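Local atomic coordinates of Ctr9 protein (Myceliophthora thermophila, PDB entry 6AF0), a protein that probably binds the RNA polymerase II complex, as the tetratricopeptide-repeat scaffold subunit of the Paf1 transcription elongation complex. Residues Ala691-Gly696 with Glu726-Ala731; Thr34-Val39 with Ile67-Arg72; Leu274-His279 with Ile288-Lys293. All coordinates share one frame; numbering follows the deposited sequence.

Contact 1 (Ala691-Gly696 with Glu726-Ala731); sequences ALVGMG and EFFDKA
An antiparallel helical hairpin, made by helices 689-704 and 712-734, brings Met695 against Phe727 and Gly696 against Phe728. The CB of Met695 lies over one face of the Phe727 ring, 3.7 Å from its centroid and 14° off the ring normal, in a CH-pi contact. With CG anti to the carbonyl carbon (chi1 -69°) and the chain bent at chi2 and chi3, Met695 also carries its SD over the ring, 4.6 Å from the Phe727 centroid; this is a Met-aromatic contact, to which the flexible, polarisable thioether is well suited. His699 meets the same ring edge-to-face. Phe728 likewise receives a CH-pi contact over one face, from Gly696 CA, 3.6 Å from the centroid of the Phe728 ring, and glycine suits the place because the ring can rest directly on its backbone. Such close antiparallel pairing, with axes 7.7 Å apart at 153°, is the recurring element of tetratricopeptide-repeat solenoids, and this chain is the repeat-rich part of a longer protein. Val693 approaches Phe728 in the plane of the ring, at its edge, with CG1 3.9 Å from CE1 of Phe728. Its other methyl, CG2, is 3.9 Å from Ala731 CB, whose small methyl also packs 3.7 Å from Leu692 CB. Beyond the hairpin, Val693 and Phe728 reach helix 739-752, while Val693 also packs on apolar side chains of two other proteins in the assembly.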
ATOM      1  N   ALA A 691      31.639   3.899  20.166  1.00 86.40           N
ATOM      2  CA  ALA A 691      32.519   3.863  21.338  1.00 96.88           C
ATOM      3  C   ALA A 691      32.735   2.442  21.887  1.00 95.18           C
ATOM      4  O   ALA A 691      33.830   2.111  22.344  1.00105.76           O
ATOM      5  CB  ALA A 691      31.989   4.779  22.426  1.00 92.30           C
ATOM      6  N   LEU A 692      31.700   1.610  21.834  1.00 88.01           N
ATOM      7  CA  LEU A 692      31.786   0.233  22.336  1.00 92.05           C
ATOM      8  C   LEU A 692      32.775  -0.618  21.526  1.00 88.87           C
ATOM      9  O   LEU A 692      33.643  -1.289  22.086  1.00 82.09           O
ATOM     10  CB  LEU A 692      30.400  -0.433  22.346  1.00 89.71           C
ATOM     11  CG  LEU A 692      29.414   0.067  23.411  1.00 89.66           C
ATOM     12  CD1 LEU A 692      28.117   0.507  22.749  1.00 93.47           C
ATOM     13  CD2 LEU A 692      29.144  -0.980  24.479  1.00 87.04           C
ATOM     14  N   VAL A 693      32.649  -0.573  20.207  1.00 85.79           N
ATOM     15  CA  VAL A 693      33.581  -1.280  19.330  1.00 85.70           C
ATOM     16  C   VAL A 693      34.966  -0.627  19.465  1.00 84.12           C
ATOM     17  O   VAL A 693      36.001  -1.262  19.290  1.00 79.66           O
ATOM     18  CB  VAL A 693      33.100  -1.261  17.874  1.00 89.21           C
ATOM     19  CG1 VAL A 693      34.003  -2.117  17.001  1.00 96.84           C
ATOM     20  CG2 VAL A 693      31.666  -1.786  17.785  1.00 89.40           C
ATOM     21  N   GLY A 694      34.971   0.652  19.806  1.00 84.57           N
ATOM     22  CA  GLY A 694      36.204   1.340  20.149  1.00 87.72           C
ATOM     23  C   GLY A 694      36.860   0.757  21.371  1.00 89.47           C
ATOM     24  O   GLY A 694      38.077   0.829  21.511  1.00104.02           O
ATOM     25  N   MET A 695      36.044   0.197  22.262  1.00 92.48           N
ATOM     26  CA  MET A 695      36.529  -0.397  23.500  1.00 91.52           C
ATOM     27  C   MET A 695      37.035  -1.814  23.285  1.00 89.52           C
ATOM     28  O   MET A 695      38.119  -2.167  23.742  1.00 89.83           O
ATOM     29  CB  MET A 695      35.423  -0.392  24.547  1.00 95.97           C
ATOM     30  CG  MET A 695      35.036   0.986  25.056  1.00 96.84           C
ATOM     31  SD  MET A 695      35.989   1.441  26.525  1.00102.23           S
ATOM     32  CE  MET A 695      37.578   1.708  25.790  1.00104.63           C
ATOM     33  N   GLY A 696      36.231  -2.611  22.591  1.00 91.65           N
ATOM     34  CA  GLY A 696      36.588  -3.974  22.228  1.00 89.03           C
ATOM     35  C   GLY A 696      37.911  -3.991  21.508  1.00 95.50           C
ATOM     36  O   GLY A 696      38.720  -4.876  21.744  1.00109.47           O
ATOM     37  N   GLU A 726      32.645  -8.414  26.011  1.00113.16           N
ATOM     38  CA  GLU A 726      31.548  -7.711  26.697  1.00115.59           C
ATOM     39  C   GLU A 726      31.056  -6.568  25.808  1.00113.73           C
ATOM     40  O   GLU A 726      29.878  -6.527  25.420  1.00115.19           O
ATOM     41  CB  GLU A 726      32.009  -7.137  28.055  1.00123.53           C
ATOM     42  CG  GLU A 726      31.044  -7.328  29.223  1.00124.86           C
ATOM     43  CD  GLU A 726      31.392  -8.552  30.057  1.00129.82           C
ATOM     44  OE1 GLU A 726      32.490  -8.573  30.650  1.00133.10           O
ATOM     45  OE2 GLU A 726      30.585  -9.503  30.116  1.00139.70           O
ATOM     46  N   PHE A 727      31.979  -5.658  25.485  1.00105.21           N
ATOM     47  CA  PHE A 727      31.671  -4.476  24.673  1.00 98.99           C
ATOM     48  C   PHE A 727      31.266  -4.831  23.237  1.00 99.16           C
ATOM     49  O   PHE A 727      30.327  -4.254  22.689  1.00104.96           O
ATOM     50  CB  PHE A 727      32.855  -3.526  24.597  1.00 88.60           C
ATOM     51  CG  PHE A 727      33.354  -3.036  25.923  1.00 85.91           C
ATOM     52  CD1 PHE A 727      32.698  -2.052  26.611  1.00 84.56           C
ATOM     53  CD2 PHE A 727      34.536  -3.508  26.438  1.00 94.32           C
ATOM     54  CE1 PHE A 727      33.194  -1.573  27.809  1.00 85.07           C
ATOM     55  CE2 PHE A 727      35.037  -3.033  27.637  1.00 93.42           C
ATOM     56  CZ  PHE A 727      34.369  -2.060  28.321  1.00 85.15           C
ATOM     57  N   PHE A 728      31.981  -5.758  22.615  1.00 87.23           N
ATOM     58  CA  PHE A 728      31.626  -6.169  21.269  1.00 91.84           C
ATOM     59  C   PHE A 728      30.204  -6.697  21.160  1.00102.37           C
ATOM     60  O   PHE A 728      29.520  -6.454  20.152  1.00 96.25           O
ATOM     61  CB  PHE A 728      32.573  -7.253  20.747  1.00100.69           C
ATOM     62  CG  PHE A 728      33.911  -6.741  20.286  1.00106.20           C
ATOM     63  CD1 PHE A 728      34.030  -5.536  19.597  1.00102.04           C
ATOM     64  CD2 PHE A 728      35.058  -7.493  20.518  1.00110.99           C
ATOM     65  CE1 PHE A 728      35.268  -5.085  19.185  1.00108.12           C
ATOM     66  CE2 PHE A 728      36.295  -7.045  20.101  1.00113.46           C
ATOM     67  CZ  PHE A 728      36.404  -5.839  19.435  1.00108.97           C
ATOM     68  N   ASP A 729      29.762  -7.450  22.169  1.00116.71           N
ATOM     69  CA  ASP A 729      28.474  -8.140  22.054  1.00121.08           C
ATOM     70  C   ASP A 729      27.323  -7.154  22.313  1.00108.06           C
ATOM     71  O   ASP A 729      26.373  -7.102  21.532  1.00101.45           O
ATOM     72  CB  ASP A 729      28.414  -9.425  22.913  1.00125.39           C
ATOM     73  CG  ASP A 729      27.464  -9.315  24.087  1.00134.69           C
ATOM     74  OD1 ASP A 729      27.783  -8.590  25.059  1.00148.67           O
ATOM     75  OD2 ASP A 729      26.388  -9.954  24.030  1.00130.97           O
ATOM     76  N   LYS A 730      27.434  -6.332  23.357  1.00 95.63           N
ATOM     77  CA  LYS A 730      26.396  -5.329  23.616  1.00110.35           C
ATOM     78  C   LYS A 730      26.192  -4.469  22.369  1.00112.99           C
ATOM     79  O   LYS A 730      25.074  -4.315  21.902  1.00115.47           O
ATOM     80  CB  LYS A 730      26.724  -4.437  24.827  1.00114.63           C
ATOM     81  CG  LYS A 730      25.526  -3.616  25.334  1.00123.55           C
ATOM     82  CD  LYS A 730      24.833  -4.247  26.551  1.00132.01           C
ATOM     83  CE  LYS A 730      23.619  -3.446  27.038  1.00128.81           C
ATOM     84  NZ  LYS A 730      22.682  -4.243  27.889  1.00124.79           N
ATOM     85  N   ALA A 731      27.288  -3.923  21.843  1.00113.98           N
ATOM     86  CA  ALA A 731      27.286  -3.157  20.596  1.00100.58           C
ATOM     87  C   ALA A 731      26.560  -3.899  19.463  1.00106.40           C
ATOM     88  O   ALA A 731      25.696  -3.331  18.775  1.00 98.19           O
ATOM     89  CB  ALA A 731      28.717  -2.857  20.179  1.00 96.28           C
TER

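Contact 2 (Thr34-Val39 with Ile67-Arg72)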
ATOM      1  N   THR A  34     -70.025   9.080   2.692  1.00 77.91           N
ATOM      2  CA  THR A  34     -70.573   8.521   3.935  1.00 80.93           C
ATOM      3  C   THR A  34     -72.089   8.513   3.936  1.00 81.45           C
ATOM      4  O   THR A  34     -72.718   7.525   4.288  1.00 88.86           O
ATOM      5  CB  THR A  34     -70.106   9.311   5.161  1.00 82.15           C
ATOM      6  OG1 THR A  34     -70.082  10.706   4.835  1.00 94.15           O
ATOM      7  CG2 THR A  34     -68.702   8.853   5.606  1.00 79.67           C
ATOM      8  N   GLU A  35     -72.672   9.619   3.528  1.00 81.54           N
ATOM      9  CA  GLU A  35     -74.109   9.688   3.382  1.00 82.98           C
ATOM     10  C   GLU A  35     -74.614   8.637   2.402  1.00 81.58           C
ATOM     11  O   GLU A  35     -75.571   7.927   2.663  1.00 90.80           O
ATOM     12  CB  GLU A  35     -74.501  11.062   2.875  1.00 88.93           C
ATOM     13  CG  GLU A  35     -75.994  11.242   2.707  1.00 90.94           C
ATOM     14  CD  GLU A  35     -76.336  12.612   2.198  1.00 99.32           C
ATOM     15  OE1 GLU A  35     -77.269  13.230   2.773  1.00 94.99           O
ATOM     16  OE2 GLU A  35     -75.661  13.079   1.238  1.00114.81           O
ATOM     17  N   LEU A  36     -73.979   8.567   1.252  1.00 88.96           N
ATOM     18  CA  LEU A  36     -74.408   7.650   0.220  1.00 90.55           C
ATOM     19  C   LEU A  36     -74.361   6.238   0.763  1.00 89.66           C
ATOM     20  O   LEU A  36     -75.263   5.449   0.516  1.00 86.67           O
ATOM     21  CB  LEU A  36     -73.515   7.792  -1.012  1.00 94.70           C
ATOM     22  CG  LEU A  36     -73.848   6.845  -2.153  1.00 98.92           C
ATOM     23  CD1 LEU A  36     -75.232   7.115  -2.697  1.00 94.85           C
ATOM     24  CD2 LEU A  36     -72.816   6.986  -3.247  1.00105.43           C
ATOM     25  N   CYS A  37     -73.299   5.931   1.501  1.00 93.87           N
ATOM     26  CA  CYS A  37     -73.161   4.640   2.163  1.00 97.24           C
ATOM     27  C   CYS A  37     -74.367   4.347   3.048  1.00 95.42           C
ATOM     28  O   CYS A  37     -74.965   3.270   2.964  1.00100.87           O
ATOM     29  CB  CYS A  37     -71.897   4.612   3.015  1.00 94.51           C
ATOM     30  SG  CYS A  37     -70.377   4.344   2.102  1.00105.14           S
ATOM     31  N   SER A  38     -74.707   5.313   3.897  1.00 90.88           N
ATOM     32  CA  SER A  38     -75.898   5.226   4.747  1.00 88.11           C
ATOM     33  C   SER A  38     -77.151   4.973   3.931  1.00 80.54           C
ATOM     34  O   SER A  38     -77.929   4.100   4.265  1.00 92.83           O
ATOM     35  CB  SER A  38     -76.087   6.500   5.569  1.00 92.24           C
ATOM     36  OG  SER A  38     -75.141   6.588   6.626  1.00101.94           O
ATOM     37  N   VAL A  39     -77.336   5.729   2.859  1.00 76.58           N
ATOM     38  CA  VAL A  39     -78.449   5.515   1.931  1.00 79.42           C
ATOM     39  C   VAL A  39     -78.518   4.044   1.488  1.00 89.83           C
ATOM     40  O   VAL A  39     -79.554   3.398   1.603  1.00 93.37           O
ATOM     41  CB  VAL A  39     -78.325   6.448   0.698  1.00 75.78           C
ATOM     42  CG1 VAL A  39     -79.301   6.072  -0.404  1.00 75.51           C
ATOM     43  CG2 VAL A  39     -78.537   7.890   1.112  1.00 73.06           C
ATOM     44  N   ILE A  67     -62.716   2.182  -0.729  1.00 69.89           N
ATOM     45  CA  ILE A  67     -62.507   1.158   0.301  1.00 75.99           C
ATOM     46  C   ILE A  67     -63.638   1.155   1.344  1.00 87.75           C
ATOM     47  O   ILE A  67     -64.236   0.106   1.637  1.00 85.52           O
ATOM     48  CB  ILE A  67     -61.164   1.340   1.021  1.00 79.43           C
ATOM     49  CG1 ILE A  67     -60.005   1.197   0.016  1.00 87.25           C
ATOM     50  CG2 ILE A  67     -61.026   0.327   2.159  1.00 79.87           C
ATOM     51  CD1 ILE A  67     -58.602   1.348   0.593  1.00 83.30           C
ATOM     52  N   GLU A  68     -63.915   2.341   1.890  1.00 97.46           N
ATOM     53  CA  GLU A  68     -64.945   2.543   2.918  1.00102.76           C
ATOM     54  C   GLU A  68     -66.305   2.065   2.443  1.00 96.18           C
ATOM     55  O   GLU A  68     -66.989   1.334   3.154  1.00105.33           O
ATOM     56  CB  GLU A  68     -65.050   4.021   3.309  1.00112.03           C
ATOM     57  CG  GLU A  68     -64.083   4.499   4.398  1.00123.73           C
ATOM     58  CD  GLU A  68     -62.609   4.437   4.007  1.00138.32           C
ATOM     59  OE1 GLU A  68     -62.169   3.416   3.427  1.00142.20           O
ATOM     60  OE2 GLU A  68     -61.879   5.410   4.309  1.00145.19           O
ATOM     61  N   MET A  69     -66.691   2.482   1.245  1.00 87.60           N
ATOM     62  CA  MET A  69     -67.919   1.997   0.634  1.00 80.11           C
ATOM     63  C   MET A  69     -67.955   0.472   0.597  1.00 80.22           C
ATOM     64  O   MET A  69     -68.889  -0.136   1.100  1.00 96.23           O
ATOM     65  CB  MET A  69     -68.063   2.543  -0.772  1.00 75.85           C
ATOM     66  CG  MET A  69     -68.447   3.994  -0.811  1.00 76.18           C
ATOM     67  SD  MET A  69     -69.343   4.409  -2.307  1.00 85.45           S
ATOM     68  CE  MET A  69     -70.631   3.192  -2.339  1.00 84.27           C
ATOM     69  N   LEU A  70     -66.933  -0.152   0.038  1.00 78.20           N
ATOM     70  CA  LEU A  70     -66.941  -1.600  -0.090  1.00 85.17           C
ATOM     71  C   LEU A  70     -66.853  -2.295   1.263  1.00 90.82           C
ATOM     72  O   LEU A  70     -67.286  -3.434   1.395  1.00 98.16           O
ATOM     73  CB  LEU A  70     -65.818  -2.084  -0.999  1.00 87.70           C
ATOM     74  CG  LEU A  70     -65.857  -1.558  -2.431  1.00 91.06           C
ATOM     75  CD1 LEU A  70     -64.769  -2.256  -3.225  1.00 94.69           C
ATOM     76  CD2 LEU A  70     -67.217  -1.737  -3.087  1.00 91.03           C
ATOM     77  N   LEU A  71     -66.300  -1.621   2.266  1.00 90.76           N
ATOM     78  CA  LEU A  71     -66.254  -2.172   3.632  1.00 92.19           C
ATOM     79  C   LEU A  71     -67.660  -2.317   4.196  1.00 93.43           C
ATOM     80  O   LEU A  71     -68.037  -3.351   4.749  1.00 94.06           O
ATOM     81  CB  LEU A  71     -65.424  -1.265   4.547  1.00 86.16           C
ATOM     82  CG  LEU A  71     -64.268  -1.904   5.316  1.00 85.99           C
ATOM     83  CD1 LEU A  71     -63.308  -2.616   4.380  1.00 89.27           C
ATOM     84  CD2 LEU A  71     -63.520  -0.837   6.100  1.00 83.55           C
ATOM     85  N   ARG A  72     -68.429  -1.255   4.028  1.00 99.66           N
ATOM     86  CA  ARG A  72     -69.799  -1.208   4.497  1.00110.21           C
ATOM     87  C   ARG A  72     -70.701  -2.142   3.692  1.00107.52           C
ATOM     88  O   ARG A  72     -71.491  -2.893   4.271  1.00100.04           O
ATOM     89  CB  ARG A  72     -70.304   0.225   4.412  1.00115.66           C
ATOM     90  CG  ARG A  72     -71.685   0.413   5.020  1.00128.84           C
ATOM     91  CD  ARG A  72     -72.027   1.874   5.253  1.00127.52           C
ATOM     92  NE  ARG A  72     -70.904   2.698   5.695  1.00119.68           N
ATOM     93  CZ  ARG A  72     -71.012   3.943   6.159  1.00115.06           C
ATOM     94  NH1 ARG A  72     -72.195   4.542   6.255  1.00109.93           N
ATOM     95  NH2 ARG A  72     -69.921   4.601   6.521  1.00116.93           N
TER
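Two nearly parallel helices of the N-terminal helical array, 34-42 and 63-76, meet where Cys37 fits between Met69 and Arg72. Their segment axes stay 10.1 Å apart, at 18° to each other, so the long side chains of Arg72 and Met69 span much of the gap to the short Cys37. Arg72 has CG anti to its own N (chi1 -174°) and bends at chi3 (-37°), which lays the guanidinium flat against Cys37. The CB of Cys37 stands over one face of that group, 3.3 Å from Arg72 NH1, while Ser38 OG lies in its plane at the edge, 3.6 Å from NH1 but not hydrogen-bonded to it. Glu41 offers the Arg72 NE a long, weak ion pair. On the more buried side the small thiol of Cys37 fits where its backbone and that of Met69 come nearest, SG packing 3.5 Å from Met69 CG. Met69 bends at its last torsion, bringing SD to 4.4 Å from Leu36 CD2. Leu36 and Met69 both rest on Val53 of the intervening helix 47-59, and Arg72 touches Trp50. A first and third helix running the same way, with the second packed against both, is typical of the alpha-solenoids built by tetratricopeptide repeats.

Contact 3 (Leu274-His279 with Ile288-Lys293); sequences LDASGH and IRLYKK
Leu274 and Tyr291, together with Ser277 and Leu290, join helices 263-279 and 285-305 in an antiparallel helical hairpin of the solenoid. Over these segments the axes come within 8.3 Å, at 159°; five residues touch, and 213 Å² is buried between them. Close packing lies in two pairs. In the first, Leu274 and Tyr291 run side by side and point the same way. Each has CG anti to its backbone N (chi1 -172° in Leu274, -180° in Tyr291), which carries the branched leucine along the aromatic ring, CD1 of Leu274 ending 3.8 Å from CE1 of Tyr291. The broad tyrosine ring also reaches Tyr319 and Ser322 on helix 310-322, and Leu274 packs on an apolar side chain of another protein, so this side is built into the larger assembly.

Ser277 and Leu290 form the second close pair, where the backbones are nearest and a small residue fits: the CB of Ser277 is 4.0 Å from Leu290 CB. Leu290 lays CD1 against the backbone of the opposing helix, 3.9 Å from Ser277 CA. Toward the outside, between the partly exposed Ala276 and Leu290, the fit slackens, Ala276 CB standing 4.4 Å from the same CD1 of Leu290, although Tyr273 gives this leucine further apolar company. Ser277, the one buried residue of the contact, has its hydroxyl between its own N and carbonyl carbon, from where OG turns back along the helix toward Leu274 O; the hydrogen bond there is modelled very short, so its exact geometry is doubtful. The same OG lies near the plane of the Tyr291 ring, at its edge, 4.2 Å from Tyr291 CD1.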
ATOM      1  N   LEU A 274     -27.033   7.717 -18.311  1.00 58.67           N
ATOM      2  CA  LEU A 274     -26.113   7.920 -17.183  1.00 58.90           C
ATOM      3  C   LEU A 274     -24.968   6.890 -17.238  1.00 57.70           C
ATOM      4  O   LEU A 274     -23.800   7.242 -17.237  1.00 59.13           O
ATOM      5  CB  LEU A 274     -26.859   7.818 -15.848  1.00 58.51           C
ATOM      6  CG  LEU A 274     -26.123   8.180 -14.536  1.00 58.49           C
ATOM      7  CD1 LEU A 274     -25.517   9.568 -14.570  1.00 57.97           C
ATOM      8  CD2 LEU A 274     -27.047   8.093 -13.321  1.00 55.44           C
ATOM      9  N   ASP A 275     -25.316   5.618 -17.319  1.00 56.44           N
ATOM     10  CA  ASP A 275     -24.335   4.558 -17.459  1.00 59.51           C
ATOM     11  C   ASP A 275     -23.368   4.863 -18.639  1.00 74.24           C
ATOM     12  O   ASP A 275     -22.126   4.797 -18.481  1.00 69.57           O
ATOM     13  CB  ASP A 275     -25.094   3.254 -17.650  1.00 55.19           C
ATOM     14  CG  ASP A 275     -24.203   2.066 -17.837  1.00 60.00           C
ATOM     15  OD1 ASP A 275     -23.554   1.584 -16.865  1.00 66.99           O
ATOM     16  OD2 ASP A 275     -24.208   1.573 -18.985  1.00 69.21           O
ATOM     17  N   ALA A 276     -23.957   5.219 -19.794  1.00 81.58           N
ATOM     18  CA  ALA A 276     -23.212   5.616 -21.009  1.00 72.23           C
ATOM     19  C   ALA A 276     -22.251   6.787 -20.764  1.00 64.64           C
ATOM     20  O   ALA A 276     -21.151   6.805 -21.297  1.00 62.25           O
ATOM     21  CB  ALA A 276     -24.180   5.977 -22.128  1.00 70.14           C
ATOM     22  N   SER A 277     -22.684   7.757 -19.967  1.00 60.60           N
ATOM     23  CA  SER A 277     -21.863   8.913 -19.627  1.00 62.06           C
ATOM     24  C   SER A 277     -20.715   8.494 -18.762  1.00 66.59           C
ATOM     25  O   SER A 277     -19.680   9.129 -18.756  1.00 71.16           O
ATOM     26  CB  SER A 277     -22.667   9.973 -18.874  1.00 68.38           C
ATOM     27  OG  SER A 277     -23.026   9.558 -17.568  1.00 61.58           O
ATOM     28  N   GLY A 278     -20.903   7.425 -18.008  1.00 72.97           N
ATOM     29  CA  GLY A 278     -19.793   6.818 -17.297  1.00 72.89           C
ATOM     30  C   GLY A 278     -18.678   6.298 -18.209  1.00 69.57           C
ATOM     31  O   GLY A 278     -17.514   6.473 -17.938  1.00 74.08           O
ATOM     32  N   HIS A 279     -19.030   5.622 -19.284  1.00 82.80           N
ATOM     33  CA  HIS A 279     -18.033   4.990 -20.172  1.00 88.00           C
ATOM     34  C   HIS A 279     -17.215   5.988 -20.997  1.00 92.73           C
ATOM     35  O   HIS A 279     -16.160   5.640 -21.535  1.00 99.12           O
ATOM     36  CB  HIS A 279     -18.718   4.034 -21.147  1.00 85.46           C
ATOM     37  CG  HIS A 279     -19.032   2.692 -20.573  1.00 95.90           C
ATOM     38  ND1 HIS A 279     -19.241   1.588 -21.367  1.00108.04           N
ATOM     39  CD2 HIS A 279     -19.182   2.269 -19.295  1.00112.76           C
ATOM     40  CE1 HIS A 279     -19.511   0.541 -20.607  1.00110.97           C
ATOM     41  NE2 HIS A 279     -19.479   0.927 -19.344  1.00116.61           N
ATOM     42  N   ILE A 288     -20.896  15.598 -21.537  1.00 86.64           N
ATOM     43  CA  ILE A 288     -21.889  16.579 -21.088  1.00 97.37           C
ATOM     44  C   ILE A 288     -23.216  16.355 -21.785  1.00 91.28           C
ATOM     45  O   ILE A 288     -24.235  16.311 -21.122  1.00 88.34           O
ATOM     46  CB  ILE A 288     -21.438  18.051 -21.221  1.00111.63           C
ATOM     47  CG1 ILE A 288     -21.158  18.416 -22.693  1.00123.06           C
ATOM     48  CG2 ILE A 288     -20.265  18.309 -20.271  1.00117.71           C
ATOM     49  CD1 ILE A 288     -20.501  19.766 -22.920  1.00132.01           C
ATOM     50  N   ARG A 289     -23.215  16.154 -23.101  1.00 87.23           N
ATOM     51  CA  ARG A 289     -24.479  15.938 -23.800  1.00 84.11           C
ATOM     52  C   ARG A 289     -25.219  14.761 -23.187  1.00 80.83           C
ATOM     53  O   ARG A 289     -26.377  14.911 -22.797  1.00 78.95           O
ATOM     54  CB  ARG A 289     -24.306  15.733 -25.310  1.00 83.03           C
ATOM     55  CG  ARG A 289     -25.594  15.268 -25.962  1.00 85.73           C
ATOM     56  CD  ARG A 289     -25.711  15.504 -27.462  1.00 88.79           C
ATOM     57  NE  ARG A 289     -27.118  15.816 -27.771  1.00 98.56           N
ATOM     58  CZ  ARG A 289     -27.764  15.485 -28.877  1.00 87.28           C
ATOM     59  NH1 ARG A 289     -27.136  14.804 -29.842  1.00 79.70           N
ATOM     60  NH2 ARG A 289     -29.051  15.837 -28.990  1.00 85.97           N
ATOM     61  N   LEU A 290     -24.546  13.609 -23.100  1.00 77.41           N
ATOM     62  CA  LEU A 290     -25.115  12.399 -22.460  1.00 75.34           C
ATOM     63  C   LEU A 290     -25.649  12.605 -21.023  1.00 75.16           C
ATOM     64  O   LEU A 290     -26.647  12.029 -20.630  1.00 83.66           O
ATOM     65  CB  LEU A 290     -24.068  11.297 -22.387  1.00 71.51           C
ATOM     66  CG  LEU A 290     -23.557  10.717 -23.684  1.00 77.35           C
ATOM     67  CD1 LEU A 290     -22.366   9.814 -23.393  1.00 81.14           C
ATOM     68  CD2 LEU A 290     -24.654   9.928 -24.377  1.00 82.47           C
ATOM     69  N   TYR A 291     -24.965  13.407 -20.231  1.00 71.56           N
ATOM     70  CA  TYR A 291     -25.313  13.551 -18.826  1.00 75.22           C
ATOM     71  C   TYR A 291     -26.459  14.511 -18.634  1.00 70.79           C
ATOM     72  O   TYR A 291     -27.294  14.308 -17.770  1.00 73.13           O
ATOM     73  CB  TYR A 291     -24.106  14.044 -18.015  1.00 77.25           C
ATOM     74  CG  TYR A 291     -24.383  14.214 -16.543  1.00 67.58           C
ATOM     75  CD1 TYR A 291     -24.311  13.137 -15.672  1.00 70.15           C
ATOM     76  CD2 TYR A 291     -24.704  15.452 -16.022  1.00 67.68           C
ATOM     77  CE1 TYR A 291     -24.573  13.289 -14.317  1.00 70.37           C
ATOM     78  CE2 TYR A 291     -24.961  15.622 -14.669  1.00 70.70           C
ATOM     79  CZ  TYR A 291     -24.896  14.544 -13.821  1.00 68.36           C
ATOM     80  OH  TYR A 291     -25.167  14.755 -12.494  1.00 68.92           O
ATOM     81  N   LYS A 292     -26.458  15.584 -19.413  1.00 81.61           N
ATOM     82  CA  LYS A 292     -27.527  16.596 -19.345  1.00 90.94           C
ATOM     83  C   LYS A 292     -28.785  15.950 -19.952  1.00 88.50           C
ATOM     84  O   LYS A 292     -29.919  16.083 -19.444  1.00 70.11           O
ATOM     85  CB  LYS A 292     -27.158  17.886 -20.105  1.00 93.24           C
ATOM     86  CG  LYS A 292     -25.677  18.247 -20.093  1.00108.44           C
ATOM     87  CD  LYS A 292     -25.327  19.418 -21.013  1.00123.19           C
ATOM     88  CE  LYS A 292     -25.020  20.692 -20.230  1.00125.53           C
ATOM     89  NZ  LYS A 292     -23.638  20.653 -19.664  1.00129.48           N
ATOM     90  N   LYS A 293     -28.557  15.215 -21.035  1.00 83.55           N
ATOM     91  CA  LYS A 293     -29.620  14.467 -21.678  1.00 80.10           C
ATOM     92  C   LYS A 293     -30.324  13.579 -20.693  1.00 74.82           C
ATOM     93  O   LYS A 293     -31.538  13.633 -20.530  1.00 73.70           O
ATOM     94  CB  LYS A 293     -29.068  13.581 -22.785  1.00 77.84           C
ATOM     95  CG  LYS A 293     -30.089  12.580 -23.294  1.00 77.44           C
ATOM     96  CD  LYS A 293     -30.180  12.582 -24.814  1.00 83.11           C
ATOM     97  CE  LYS A 293     -31.625  12.611 -25.283  1.00 79.20           C
ATOM     98  NZ  LYS A 293     -31.706  12.919 -26.725  1.00 84.04           N
TER

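How the contacts relate
From the N terminus, contact 2 comes first: it closes a loop of 27 residues that holds helix 47-59, tying the first helix of the array to the third. Contact 3 follows, closing a connection of eight residues between consecutive helices. Contact 1 comes last, pairing helices 689-704 and 712-734 across 29 intervening residues. The three loops lie in series, none nested in or crossing another, none touching the next. Contacts 2 and 3 lie on the same side of the chain's centre, their centres about 52 Å apart; contact 1 is on the opposite side, about 105 Å from contact 2 and about 71 Å from contact 3, centre to centre, as suits an elongated solenoid held together locally.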